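Local coordinates for probable quinone reductase Qor (NADPH:quinone reductase) (Zeta-crystallin homolog protein) (Mycobacterium tuberculosis, PDB 4RVU) that binds NADPH and probably transfers electrons from it to quinones, as a zeta-crystallin-like quinone reductase, at residues A[204-209]-A[231-236]; A[136-141]-A[218-222]; A[29-34]-A[73-79]; A[40-44]-A[124-129]; A[13-19]-A[50-54]. All blocks are in the same frame, centred on the assembly; numbering follows the deposited sequence.

The five contacts are spread over both halves of this enoyl-reductase chain. Along the sequence, interactions 3, 4 and 5 interleave within the first 129 residues, and interactions 1 and 2 alternate further on. Interactions 3 and 4 reach the same mixed sheet, where strands 67-74 and 40-42 are neighbours, although their centres lie about 23 Å apart. Helix 120-140 serves both interaction 4 and interaction 2, whose centres are about 21 Å apart, and so runs from the GroES-like half to the Rossmann sheet. Interactions 1 and 2 touch through S232 and D222. Interactions 1 and 3 lie farthest apart, about 49 Å between centres, with the NADPH site between the two halves.

Interaction 1 of 5, residues A[204-209]-A[231-236]; sequences FAGRVR and ASLASL
R209 grips residues 234-236 at one end of this contact, and F204 meets A231 at the other. The guanidinium of R209 reaches along residues 234-236 and spends one nitrogen twice: NH2 donates to A234 O at 3.1 Å and to L236 O at 2.9 Å. Neither bond is straight, with N-H...O angles of 141° and 148°, and each acceptor is met from above its carbonyl plane. S235 O lies over one face of the guanidinium, offset toward the rim. A bend at chi2 brings the group round to the carbonyls of residues 234-236, and a water in the guanidinium plane joins NE back to A234 O. NH1 is held by G214 O, so the group is tied down on several sides.

Helix 201-212 here packs beside the end of helix 229-234, in the Rossmann-type domain whose parallel sheet includes strands 193-195 and 217-222. The join is close: the CA atoms of A205 and S235 are 4.6 Å apart, and A205 CB meets A234 CB at 3.7 Å. F204, its CG anti to the backbone N (chi1 -179°), extends its ring toward the other helix; CD2 touches A231 CB at 3.6 Å, and S235 OG sits at the ring edge, near its plane. That hydroxyl turns back to helix 229-234 and donates to A231 O at 2.6 Å, which uses its proton while the oxygen is bordered by F204, A205 and V208. The two methyls of V208 lie along the S235 side chain, CG1 nearer CB and CG2 nearer OG. Behind them, V208 and F204 both rest on L195 of strand 193-195.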
# COMPACT_ATOMS: atom_id res chain seq x y z
N PHE A 204 -16.54 -7.79 -13.90
CA PHE A 204 -15.29 -8.55 -13.81
C PHE A 204 -15.02 -9.00 -12.38
O PHE A 204 -14.67 -10.15 -12.14
CB PHE A 204 -14.14 -7.70 -14.34
CG PHE A 204 -12.81 -8.39 -14.30
CD1 PHE A 204 -12.41 -9.20 -15.36
CD2 PHE A 204 -11.95 -8.22 -13.22
CE1 PHE A 204 -11.17 -9.84 -15.33
CE2 PHE A 204 -10.71 -8.85 -13.19
CZ PHE A 204 -10.32 -9.67 -14.25
N ALA A 205 -15.17 -8.09 -11.41
CA ALA A 205 -14.97 -8.46 -10.01
C ALA A 205 -15.88 -9.61 -9.59
O ALA A 205 -15.47 -10.49 -8.83
CB ALA A 205 -15.14 -7.25 -9.09
N GLY A 206 -17.11 -9.61 -10.07
CA GLY A 206 -18.00 -10.74 -9.83
C GLY A 206 -17.44 -12.07 -10.32
O GLY A 206 -17.54 -13.08 -9.63
N ARG A 207 -16.83 -12.07 -11.51
CA ARG A 207 -16.21 -13.29 -12.04
C ARG A 207 -15.15 -13.79 -11.06
O ARG A 207 -15.14 -14.95 -10.65
CB ARG A 207 -15.55 -13.02 -13.40
CG ARG A 207 -16.28 -12.03 -14.27
CD ARG A 207 -17.56 -12.63 -14.84
NE ARG A 207 -17.34 -13.18 -16.18
CZ ARG A 207 -16.96 -14.43 -16.41
NH1 ARG A 207 -16.75 -15.26 -15.40
NH2 ARG A 207 -16.78 -14.86 -17.66
N VAL A 208 -14.25 -12.88 -10.68
CA VAL A 208 -13.20 -13.18 -9.71
C VAL A 208 -13.77 -13.66 -8.38
O VAL A 208 -13.26 -14.63 -7.80
CB VAL A 208 -12.28 -11.96 -9.51
CG1 VAL A 208 -11.21 -12.25 -8.45
CG2 VAL A 208 -11.64 -11.56 -10.84
N ARG A 209 -14.82 -12.99 -7.88
CA ARG A 209 -15.47 -13.43 -6.65
C ARG A 209 -16.05 -14.83 -6.80
O ARG A 209 -15.89 -15.67 -5.91
CB ARG A 209 -16.58 -12.45 -6.22
CG ARG A 209 -16.10 -11.01 -6.00
CD ARG A 209 -16.05 -10.57 -4.55
NE ARG A 209 -15.37 -9.28 -4.42
CZ ARG A 209 -14.42 -9.01 -3.53
NH1 ARG A 209 -14.05 -9.93 -2.66
NH2 ARG A 209 -13.85 -7.81 -3.52
N ALA A 231 -11.14 -2.56 -12.08
CA ALA A 231 -11.46 -3.97 -11.90
C ALA A 231 -10.52 -4.66 -10.90
O ALA A 231 -10.97 -5.47 -10.09
CB ALA A 231 -11.44 -4.69 -13.24
N SER A 232 -9.23 -4.35 -10.99
CA SER A 232 -8.26 -4.90 -10.03
C SER A 232 -8.64 -4.51 -8.61
O SER A 232 -8.69 -5.36 -7.71
CB SER A 232 -6.86 -4.35 -10.32
OG SER A 232 -6.39 -4.81 -11.58
N LEU A 233 -8.91 -3.23 -8.41
CA LEU A 233 -9.26 -2.74 -7.08
C LEU A 233 -10.53 -3.43 -6.55
O LEU A 233 -10.60 -3.80 -5.38
CB LEU A 233 -9.43 -1.21 -7.11
CG LEU A 233 -9.81 -0.56 -5.77
CD1 LEU A 233 -8.72 -0.82 -4.76
CD2 LEU A 233 -10.02 0.94 -5.92
N ALA A 234 -11.51 -3.62 -7.43
CA ALA A 234 -12.78 -4.25 -7.05
C ALA A 234 -12.69 -5.76 -6.80
O ALA A 234 -13.64 -6.36 -6.28
CB ALA A 234 -13.85 -3.96 -8.10
N SER A 235 -11.58 -6.39 -7.20
CA SER A 235 -11.43 -7.83 -7.08
C SER A 235 -10.73 -8.32 -5.82
O SER A 235 -10.58 -9.53 -5.62
CB SER A 235 -10.72 -8.39 -8.31
OG SER A 235 -11.39 -8.01 -9.49
N LEU A 236 -10.30 -7.40 -4.96
CA LEU A 236 -9.44 -7.76 -3.82
C LEU A 236 -10.13 -8.32 -2.58
O LEU A 236 -11.24 -7.91 -2.22
CB LEU A 236 -8.63 -6.54 -3.38
CG LEU A 236 -7.46 -6.20 -4.30
CD1 LEU A 236 -7.04 -4.76 -4.07
CD2 LEU A 236 -6.30 -7.14 -4.00
O HOH W 1 -16.47 -7.02 -5.80

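Interaction 2 of 5, residues A[136-141]-A[218-222]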
# COMPACT_ATOMS: atom_id res chain seq x y z
N LEU A 136 8.00 -8.81 -6.86
CA LEU A 136 6.54 -8.75 -6.76
C LEU A 136 6.01 -9.88 -5.87
O LEU A 136 5.12 -9.64 -5.05
CB LEU A 136 5.89 -8.79 -8.15
CG LEU A 136 5.93 -7.50 -8.98
CD1 LEU A 136 5.42 -7.74 -10.41
CD2 LEU A 136 5.17 -6.36 -8.30
N LEU A 137 6.56 -11.08 -6.03
CA LEU A 137 6.08 -12.28 -5.33
C LEU A 137 6.73 -12.51 -3.97
O LEU A 137 6.19 -13.23 -3.15
CB LEU A 137 6.32 -13.52 -6.18
CG LEU A 137 5.51 -13.63 -7.46
CD1 LEU A 137 6.05 -14.76 -8.31
CD2 LEU A 137 4.06 -13.87 -7.12
N LYS A 138 7.90 -11.92 -3.75
CA LYS A 138 8.64 -12.19 -2.52
C LYS A 138 8.71 -11.00 -1.57
O LYS A 138 8.93 -11.18 -0.38
CB LYS A 138 10.07 -12.66 -2.85
CG LYS A 138 10.15 -14.01 -3.55
CD LYS A 138 9.95 -15.16 -2.57
CE LYS A 138 10.01 -16.52 -3.26
NZ LYS A 138 11.31 -16.78 -3.89
N SER A 139 8.51 -9.79 -2.10
CA SER A 139 8.73 -8.56 -1.34
C SER A 139 7.53 -7.63 -1.28
O SER A 139 7.13 -7.17 -0.20
CB SER A 139 9.95 -7.80 -1.89
OG SER A 139 11.12 -8.59 -1.80
N VAL A 140 6.95 -7.32 -2.44
CA VAL A 140 5.78 -6.43 -2.47
C VAL A 140 4.57 -7.06 -1.79
O VAL A 140 3.96 -6.48 -0.89
CB VAL A 140 5.46 -5.96 -3.91
CG1 VAL A 140 4.10 -5.28 -3.95
CG2 VAL A 140 6.55 -5.02 -4.42
N TYR A 141 4.21 -8.26 -2.23
CA TYR A 141 3.26 -9.08 -1.50
C TYR A 141 3.85 -10.48 -1.45
O TYR A 141 3.92 -11.15 -2.48
CB TYR A 141 1.86 -9.10 -2.14
CG TYR A 141 0.99 -10.12 -1.44
CD1 TYR A 141 0.51 -9.88 -0.16
CD2 TYR A 141 0.73 -11.36 -2.02
CE1 TYR A 141 -0.25 -10.83 0.52
CE2 TYR A 141 -0.01 -12.31 -1.35
CZ TYR A 141 -0.50 -12.04 -0.09
OH TYR A 141 -1.24 -13.00 0.57
N GLN A 218 -5.94 -12.44 -2.85
CA GLN A 218 -5.06 -11.87 -1.82
C GLN A 218 -4.20 -10.73 -2.37
O GLN A 218 -3.75 -9.85 -1.62
CB GLN A 218 -4.17 -12.95 -1.19
CG GLN A 218 -4.84 -13.71 -0.05
CD GLN A 218 -5.97 -14.61 -0.52
OE1 GLN A 218 -5.80 -15.38 -1.47
NE2 GLN A 218 -7.13 -14.49 0.12
N ALA A 219 -3.95 -10.75 -3.68
CA ALA A 219 -3.18 -9.70 -4.33
C ALA A 219 -3.53 -9.62 -5.81
O ALA A 219 -3.85 -10.63 -6.44
CB ALA A 219 -1.69 -9.94 -4.15
N VAL A 220 -3.45 -8.42 -6.38
CA VAL A 220 -3.53 -8.27 -7.83
C VAL A 220 -2.20 -7.73 -8.32
O VAL A 220 -1.69 -6.75 -7.78
CB VAL A 220 -4.61 -7.25 -8.23
CG1 VAL A 220 -4.55 -7.01 -9.75
CG2 VAL A 220 -5.98 -7.74 -7.81
N TYR A 221 -1.63 -8.37 -9.33
CA TYR A 221 -0.46 -7.83 -9.99
C TYR A 221 -0.91 -7.22 -11.31
O TYR A 221 -1.21 -7.94 -12.26
CB TYR A 221 0.59 -8.92 -10.19
CG TYR A 221 1.10 -9.46 -8.87
CD1 TYR A 221 2.00 -8.71 -8.10
CD2 TYR A 221 0.69 -10.69 -8.39
CE1 TYR A 221 2.47 -9.19 -6.88
CE2 TYR A 221 1.17 -11.19 -7.17
CZ TYR A 221 2.05 -10.43 -6.43
OH TYR A 221 2.52 -10.94 -5.23
N ASP A 222 -0.99 -5.89 -11.34
CA ASP A 222 -1.55 -5.16 -12.48
C ASP A 222 -0.46 -4.38 -13.21
O ASP A 222 0.05 -3.37 -12.71
CB ASP A 222 -2.68 -4.23 -12.00
CG ASP A 222 -3.41 -3.53 -13.14
OD1 ASP A 222 -2.79 -3.18 -14.16
OD2 ASP A 222 -4.63 -3.30 -13.01
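Packed between the end of helix 120-140 and strand 217-222, the Y221 ring meets L136 and L137 at the apolar centre of the contact. This is a helix laid against the parallel sheet of the Rossmann-type domain, in which strand 217-222 runs between strands 148-151 and 240-244. L136 CB approaches Y221 CE1 to 3.7 Å, the two side chains sliding past each other in opposite directions, whereas the L137 side chain crosses that of Y221 at about a right angle and brings CD2 within 3.9 Å of Y221 CE2. L136 and L137 also lean on L162 of helix 157-168, and L136 lies close to F245 and Y135, two residues that bind NADPH.

Further along, Y141 leaves the helix with its CG anti to the backbone N (chi1 172°), which carries the ring over to Q218 and A219. Its CD2 rests on A219 CB at 3.5 Å, while Q218 O sits over one face, displaced toward the rim. The two tyrosine side chains cross at about a right angle, and Y221 OH lies in the plane of the Y141 ring, at its edge.

The polar border begins at the phenol ends. Y141 OH is 3.4 Å from Q218 CB but is hydrogen-bonded beyond the contact to D147; the amide oxygen of Q218 accepts from T148 N. Y141 N closes the wide pi-type turn on L136 O at 3.3 Å, and Y221 OH donates to that same oxygen at 2.9 Å from the opposite face of its carbonyl plane.

Interaction 3 of 5, residues A[29-34]-A[73-79]; sequences PGHGEL and AVGPGVT
L34 and V74 face each other as an antiparallel non-hydrogen-bonded pair, their CA atoms 4.6 Å apart, where strands 33-38 and 67-74 adjoin in the mixed sheet of the GroES-like domain. Beyond this pair the chains are joined by G75 N, which donates to E33 O at 2.7 Å. A type II turn from G30 to E33 leads into strand 33-38, with G32 at positive phi. G75 CA lies against G30 O at 3.5 Å, a CA-H...O contact, and this close fit leaves little space beside the glycine.

Among the side chains, L34 and V74 lie side by side and point the same way, CD2 to CG2 4.0 Å. The P29 ring lies along G75, with CB 3.8 Å from its CA, while the backbone oxygen of P29 comes close to CD of P76. At the outer end H31, an exposed residue, presents its ring edge to P76 O, CD2 being the nearest atom. E33 folds its carboxylate back to its own turn, where OE1 accepts from G30 N on its anti side, tilted out of the carboxylate plane. T79, with OG1 anti to its carbonyl carbon, turns the hydroxyl to the turn: T79 OG1 accepts from G32 N at 2.9 Å, at an N-H...O angle of 160°.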
# COMPACT_ATOMS: atom_id res chain seq x y z
N PRO A 29 33.83 1.84 -20.68
CA PRO A 29 33.31 1.68 -19.32
C PRO A 29 33.92 2.68 -18.33
O PRO A 29 35.14 2.89 -18.35
CB PRO A 29 33.70 0.24 -18.96
CG PRO A 29 34.89 -0.07 -19.83
CD PRO A 29 34.65 0.68 -21.11
N GLY A 30 33.09 3.28 -17.48
CA GLY A 30 33.56 4.20 -16.47
C GLY A 30 33.81 3.47 -15.17
O GLY A 30 33.82 2.24 -15.14
N HIS A 31 34.02 4.22 -14.09
CA HIS A 31 34.22 3.61 -12.78
C HIS A 31 33.02 2.74 -12.38
O HIS A 31 31.87 3.17 -12.50
CB HIS A 31 34.50 4.68 -11.73
CG HIS A 31 35.79 5.41 -11.95
ND1 HIS A 31 36.00 6.70 -11.50
CD2 HIS A 31 36.93 5.03 -12.56
CE1 HIS A 31 37.22 7.09 -11.84
NE2 HIS A 31 37.81 6.09 -12.48
N GLY A 32 33.30 1.53 -11.91
CA GLY A 32 32.25 0.60 -11.50
C GLY A 32 31.54 -0.12 -12.64
O GLY A 32 30.64 -0.94 -12.41
N GLU A 33 31.95 0.17 -13.88
CA GLU A 33 31.26 -0.37 -15.06
C GLU A 33 31.99 -1.48 -15.80
O GLU A 33 33.22 -1.57 -15.78
CB GLU A 33 30.93 0.75 -16.05
CG GLU A 33 29.97 1.79 -15.49
CD GLU A 33 29.60 2.85 -16.49
OE1 GLU A 33 30.37 3.06 -17.45
OE2 GLU A 33 28.55 3.50 -16.32
N LEU A 34 31.20 -2.33 -16.45
CA LEU A 34 31.71 -3.34 -17.37
C LEU A 34 31.35 -2.89 -18.76
O LEU A 34 30.34 -2.19 -18.94
CB LEU A 34 31.03 -4.67 -17.08
CG LEU A 34 31.15 -5.22 -15.67
CD1 LEU A 34 30.12 -6.32 -15.44
CD2 LEU A 34 32.54 -5.74 -15.46
N ALA A 73 35.52 -5.60 -21.56
CA ALA A 73 36.45 -4.83 -20.75
C ALA A 73 35.83 -4.47 -19.41
O ALA A 73 34.60 -4.39 -19.28
CB ALA A 73 36.88 -3.56 -21.48
N VAL A 74 36.68 -4.25 -18.41
CA VAL A 74 36.26 -3.81 -17.09
C VAL A 74 36.71 -2.37 -16.94
O VAL A 74 37.81 -2.02 -17.39
CB VAL A 74 36.88 -4.71 -16.00
CG1 VAL A 74 36.53 -4.20 -14.62
CG2 VAL A 74 36.43 -6.15 -16.17
N GLY A 75 35.89 -1.52 -16.33
CA GLY A 75 36.24 -0.12 -16.13
C GLY A 75 37.58 0.05 -15.42
O GLY A 75 38.02 -0.84 -14.69
N PRO A 76 38.25 1.18 -15.66
CA PRO A 76 39.57 1.44 -15.07
C PRO A 76 39.45 1.82 -13.60
O PRO A 76 38.36 1.94 -13.08
CB PRO A 76 40.06 2.65 -15.87
CG PRO A 76 38.79 3.39 -16.21
CD PRO A 76 37.79 2.30 -16.50
N GLY A 77 40.59 1.98 -12.94
CA GLY A 77 40.59 2.32 -11.53
C GLY A 77 40.26 1.13 -10.65
O GLY A 77 40.66 -0.00 -10.92
N VAL A 78 39.50 1.40 -9.60
CA VAL A 78 39.21 0.44 -8.55
C VAL A 78 38.26 -0.70 -8.99
O VAL A 78 38.26 -1.77 -8.39
CB VAL A 78 38.69 1.20 -7.30
CG1 VAL A 78 37.83 0.34 -6.41
CG2 VAL A 78 39.87 1.78 -6.52
N THR A 79 37.51 -0.46 -10.06
CA THR A 79 36.45 -1.37 -10.54
C THR A 79 36.72 -2.88 -10.41
O THR A 79 35.95 -3.60 -9.77
CB THR A 79 36.07 -1.10 -12.01
OG1 THR A 79 35.86 0.31 -12.20
CG2 THR A 79 34.80 -1.85 -12.39

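Interaction 4 of 5, residues A[40-44]-A[124-129]; sequences AIGVN and ASALLK. With NDP (NADPH dihydro-nicotinamide-adenine-dinucleotide phosphate), chain E.
K129 NZ is gripped from several directions: it donates to N44 OD1 at 2.8 Å, to a water at 2.8 Å and, weakly, to V43 O at 3.2 Å, and it forms a salt bridge with E66. The lysine belongs to helix 120-140, and V43 and N44 belong to the segment that carries strand 40-42, so the contact joins helix to sheet at the edge of the NADPH pocket, in the arrangement of a medium-chain, zeta-crystallin-like reductase. Bends at chi3 and chi4 fold the end of the chain round toward N44. NZ then stands above the amide plane of N44, 44° out of it. E66 also accepts from N44 ND2, so one carboxylate helps to orient both partners and probably balances the buried charge.

The water takes part again between the segments, donating to A124 O at 2.9 Å. Farther back, A124 CB packs against A40 CB at 3.8 Å and beside A40 O; G42, which has no side chain, lets A124 O come up to its CA at 3.4 Å. The strand and the helix run in roughly the same direction, their axes 32° apart.

L128 crosses N44 at a slant, with CD1 near ND2 and CD2 near OD1. It also reaches the cofactor: L128 CD2 lies 3.5 Å from C5N of the NADPH nicotinamide ring.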
# COMPACT_ATOMS: atom_id res chain seq x y z
N ALA A 40 22.45 -10.87 -26.89
CA ALA A 40 21.00 -10.76 -26.97
C ALA A 40 20.56 -9.56 -26.13
O ALA A 40 21.10 -9.32 -25.05
CB ALA A 40 20.32 -12.04 -26.49
N ILE A 41 19.58 -8.82 -26.63
CA ILE A 41 19.18 -7.57 -25.99
C ILE A 41 17.72 -7.65 -25.62
O ILE A 41 16.88 -7.96 -26.46
CB ILE A 41 19.42 -6.40 -26.96
CG1 ILE A 41 20.92 -6.28 -27.26
CG2 ILE A 41 18.90 -5.08 -26.39
CD1 ILE A 41 21.21 -5.59 -28.57
N GLY A 42 17.39 -7.35 -24.36
CA GLY A 42 16.01 -7.47 -23.92
C GLY A 42 15.17 -6.29 -24.37
O GLY A 42 15.63 -5.15 -24.40
N VAL A 43 13.93 -6.57 -24.73
CA VAL A 43 12.95 -5.52 -25.00
C VAL A 43 12.00 -5.43 -23.80
O VAL A 43 11.50 -6.44 -23.31
CB VAL A 43 12.17 -5.79 -26.31
CG1 VAL A 43 11.08 -4.74 -26.52
CG2 VAL A 43 13.14 -5.77 -27.48
N ASN A 44 11.77 -4.21 -23.32
CA ASN A 44 10.90 -4.02 -22.16
C ASN A 44 9.91 -2.90 -22.39
O ASN A 44 10.23 -1.94 -23.08
CB ASN A 44 11.74 -3.75 -20.92
CG ASN A 44 12.54 -4.96 -20.52
OD1 ASN A 44 11.99 -5.91 -19.94
ND2 ASN A 44 13.83 -4.97 -20.87
N ALA A 124 18.54 -12.82 -21.61
CA ALA A 124 18.04 -11.48 -21.94
C ALA A 124 16.52 -11.47 -22.03
O ALA A 124 15.90 -10.41 -22.14
CB ALA A 124 18.64 -10.98 -23.26
N SER A 125 15.93 -12.66 -21.99
CA SER A 125 14.49 -12.79 -21.88
C SER A 125 14.06 -12.76 -20.42
O SER A 125 12.93 -12.39 -20.10
CB SER A 125 14.02 -14.11 -22.50
OG SER A 125 14.10 -14.08 -23.91
N ALA A 126 14.98 -13.16 -19.54
CA ALA A 126 14.61 -13.53 -18.17
C ALA A 126 14.93 -12.50 -17.10
O ALA A 126 14.18 -12.37 -16.14
CB ALA A 126 15.25 -14.87 -17.81
N LEU A 127 16.05 -11.79 -17.23
CA LEU A 127 16.56 -11.02 -16.08
C LEU A 127 15.70 -9.86 -15.59
O LEU A 127 15.26 -9.87 -14.45
CB LEU A 127 18.00 -10.53 -16.30
CG LEU A 127 18.57 -9.98 -14.97
CD1 LEU A 127 18.83 -11.10 -13.95
CD2 LEU A 127 19.81 -9.11 -15.16
N LEU A 128 15.47 -8.84 -16.42
CA LEU A 128 14.71 -7.68 -15.94
C LEU A 128 13.32 -8.10 -15.49
O LEU A 128 12.86 -7.73 -14.40
CB LEU A 128 14.60 -6.58 -17.01
CG LEU A 128 14.09 -5.21 -16.52
CD1 LEU A 128 14.64 -4.08 -17.40
CD2 LEU A 128 12.57 -5.14 -16.49
N LYS A 129 12.65 -8.88 -16.32
CA LYS A 129 11.29 -9.29 -16.00
C LYS A 129 11.24 -10.31 -14.86
O LYS A 129 10.30 -10.31 -14.04
CB LYS A 129 10.62 -9.82 -17.26
CG LYS A 129 10.45 -8.76 -18.36
CD LYS A 129 10.07 -9.47 -19.67
CE LYS A 129 10.64 -8.80 -20.91
NZ LYS A 129 12.11 -8.49 -20.89
PA NDP E . 4.36 -7.43 -21.82
O1A NDP E . 5.19 -8.47 -22.52
O2A NDP E . 3.47 -7.83 -20.68
O5B NDP E . 3.48 -6.64 -22.91
C5B NDP E . 2.41 -5.81 -22.50
C4B NDP E . 1.14 -6.64 -22.51
O4B NDP E . 0.07 -5.96 -21.84
C3B NDP E . 0.64 -6.88 -23.93
O3B NDP E . 1.23 -8.05 -24.50
C2B NDP E . -0.85 -7.02 -23.76
O2B NDP E . -1.23 -8.39 -23.67
C1B NDP E . -1.17 -6.31 -22.45
N9A NDP E . -1.96 -5.10 -22.79
C8A NDP E . -3.21 -4.83 -22.37
N7A NDP E . -3.64 -3.65 -22.88
C5A NDP E . -2.66 -3.15 -23.64
C6A NDP E . -2.46 -1.93 -24.47
N6A NDP E . -3.44 -1.00 -24.57
N1A NDP E . -1.28 -1.79 -25.11
C2A NDP E . -0.31 -2.72 -25.01
N3A NDP E . -0.42 -3.84 -24.28
C4A NDP E . -1.55 -4.11 -23.58
O3 NDP E . 5.35 -6.27 -21.32
PN NDP E . 6.50 -6.54 -20.23
O1N NDP E . 6.43 -7.98 -19.81
O2N NDP E . 7.78 -5.96 -20.77
O5D NDP E . 6.03 -5.63 -19.00
C5D NDP E . 4.76 -5.85 -18.38
C4D NDP E . 4.31 -4.59 -17.65
O4D NDP E . 5.06 -4.44 -16.45
C3D NDP E . 4.59 -3.36 -18.48
O3D NDP E . 3.51 -2.45 -18.29
C2D NDP E . 5.85 -2.77 -17.89
O2D NDP E . 5.84 -1.34 -18.02
C1D NDP E . 5.76 -3.20 -16.44
N1N NDP E . 7.06 -3.41 -15.79
C2N NDP E . 7.27 -2.83 -14.61
C3N NDP E . 8.46 -2.98 -13.91
C7N NDP E . 8.63 -2.30 -12.59
O7N NDP E . 9.65 -2.49 -11.95
N7N NDP E . 7.65 -1.50 -12.15
C4N NDP E . 9.58 -3.83 -14.47
C5N NDP E . 9.22 -4.42 -15.75
C6N NDP E . 7.98 -4.19 -16.36
P2B NDP E . -2.76 -8.83 -23.83
O1X NDP E . -3.53 -7.54 -23.78
O2X NDP E . -2.82 -9.53 -25.16
O3X NDP E . -3.01 -9.74 -22.66
O HOH W 2 13.31 -9.57 -23.19

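Interaction 5 of 5, residues A[13-19]-A[50-54]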
# COMPACT_ATOMS: atom_id res chain seq x y z
N THR A 13 12.03 12.42 -29.13
CA THR A 13 11.07 11.46 -28.62
C THR A 13 9.84 11.37 -29.54
O THR A 13 9.60 12.26 -30.35
CB THR A 13 10.64 11.78 -27.17
OG1 THR A 13 9.99 13.05 -27.13
CG2 THR A 13 11.86 11.81 -26.26
N GLY A 14 9.09 10.28 -29.42
CA GLY A 14 7.91 10.07 -30.26
C GLY A 14 7.57 8.60 -30.43
O GLY A 14 7.82 7.79 -29.53
N GLY A 15 6.99 8.25 -31.57
CA GLY A 15 6.57 6.88 -31.81
C GLY A 15 7.73 5.98 -32.15
O GLY A 15 8.88 6.43 -32.17
N PRO A 16 7.44 4.70 -32.43
CA PRO A 16 8.47 3.71 -32.77
C PRO A 16 9.37 4.19 -33.91
O PRO A 16 10.52 3.75 -34.01
CB PRO A 16 7.65 2.50 -33.23
CG PRO A 16 6.34 2.65 -32.52
CD PRO A 16 6.09 4.13 -32.49
N GLY A 17 8.85 5.09 -34.74
CA GLY A 17 9.58 5.62 -35.87
C GLY A 17 10.87 6.34 -35.53
O GLY A 17 11.79 6.37 -36.35
N VAL A 18 10.95 6.92 -34.33
CA VAL A 18 12.16 7.65 -33.93
C VAL A 18 13.34 6.74 -33.58
O VAL A 18 14.46 7.21 -33.38
CB VAL A 18 11.88 8.63 -32.75
CG1 VAL A 18 10.68 9.50 -33.03
CG2 VAL A 18 11.67 7.86 -31.45
N LEU A 19 13.09 5.44 -33.49
CA LEU A 19 14.17 4.49 -33.21
C LEU A 19 15.09 4.32 -34.43
O LEU A 19 14.85 3.46 -35.29
CB LEU A 19 13.60 3.15 -32.76
CG LEU A 19 12.77 3.19 -31.48
CD1 LEU A 19 11.96 1.91 -31.29
CD2 LEU A 19 13.66 3.45 -30.28
N PHE A 50 10.39 5.65 -22.45
CA PHE A 50 11.56 6.48 -22.71
C PHE A 50 11.62 6.95 -24.15
O PHE A 50 12.02 8.09 -24.43
CB PHE A 50 12.85 5.73 -22.38
CG PHE A 50 13.17 5.70 -20.92
CD1 PHE A 50 13.21 4.50 -20.23
CD2 PHE A 50 13.42 6.88 -20.24
CE1 PHE A 50 13.51 4.47 -18.88
CE2 PHE A 50 13.71 6.86 -18.89
CZ PHE A 50 13.76 5.66 -18.21
N ARG A 51 11.25 6.07 -25.07
CA ARG A 51 11.22 6.42 -26.48
C ARG A 51 10.18 7.53 -26.71
O ARG A 51 10.44 8.48 -27.45
CB ARG A 51 10.88 5.20 -27.31
CG ARG A 51 11.03 5.41 -28.81
CD ARG A 51 9.68 5.28 -29.48
NE ARG A 51 9.07 4.01 -29.18
CZ ARG A 51 7.81 3.84 -28.80
NH1 ARG A 51 6.98 4.87 -28.68
NH2 ARG A 51 7.37 2.62 -28.54
N SER A 52 9.02 7.40 -26.07
CA SER A 52 7.93 8.34 -26.29
C SER A 52 8.14 9.67 -25.56
O SER A 52 7.50 10.67 -25.89
CB SER A 52 6.58 7.73 -25.90
OG SER A 52 6.43 7.64 -24.49
N GLY A 53 9.04 9.68 -24.58
CA GLY A 53 9.30 10.87 -23.79
C GLY A 53 8.37 10.97 -22.59
O GLY A 53 8.35 11.99 -21.89
N GLN A 54 7.59 9.91 -22.37
CA GLN A 54 6.75 9.79 -21.18
C GLN A 54 7.64 9.89 -19.96
O GLN A 54 7.54 10.83 -19.18
CB GLN A 54 6.08 8.42 -21.16
CG GLN A 54 4.60 8.42 -21.41
CD GLN A 54 3.90 7.38 -20.57
OE1 GLN A 54 4.15 7.28 -19.36
NE2 GLN A 54 3.01 6.60 -21.19
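A loop closes over the end of a helix here: T13 to L19, between strands 5-10 and 20-24, wraps the R51 side chain at the end of helix 45-52, near the surface of the protein. The two backbones are linked first. G14 N donates to R51 O at 3.0 Å, and G14 O lies close to S52 CA at 3.3 Å, a CA-H...O contact. T13 rests its CB and CG2 against the turn at R51 to G53, where the chain leaves the helix.

R51 then turns back to the loop. Its CG is anti to the backbone N (chi1 -171°), and bends at chi2 and chi3 draw the guanidinium alongside G14 to P16. NH1 donates to G14 O at 3.2 Å in an almost straight bond (172°), on a lone pair and within the guanidinium plane. P16 N lies over one face of that group, offset toward its rim, while the aliphatic part is flanked by V18 CG2 and L19 CD2, L19 CD2 lying 3.6 Å from R51 CG. NH2 has its main partner beyond the loop, in a salt bridge with E320 of helix 312-320, and is also hydrogen-bonded to H316. The charge of R51 is thus probably offset by E320, while the straight in-plane bond to G14 O, with P16 against one face, probably limits how the guanidinium can turn.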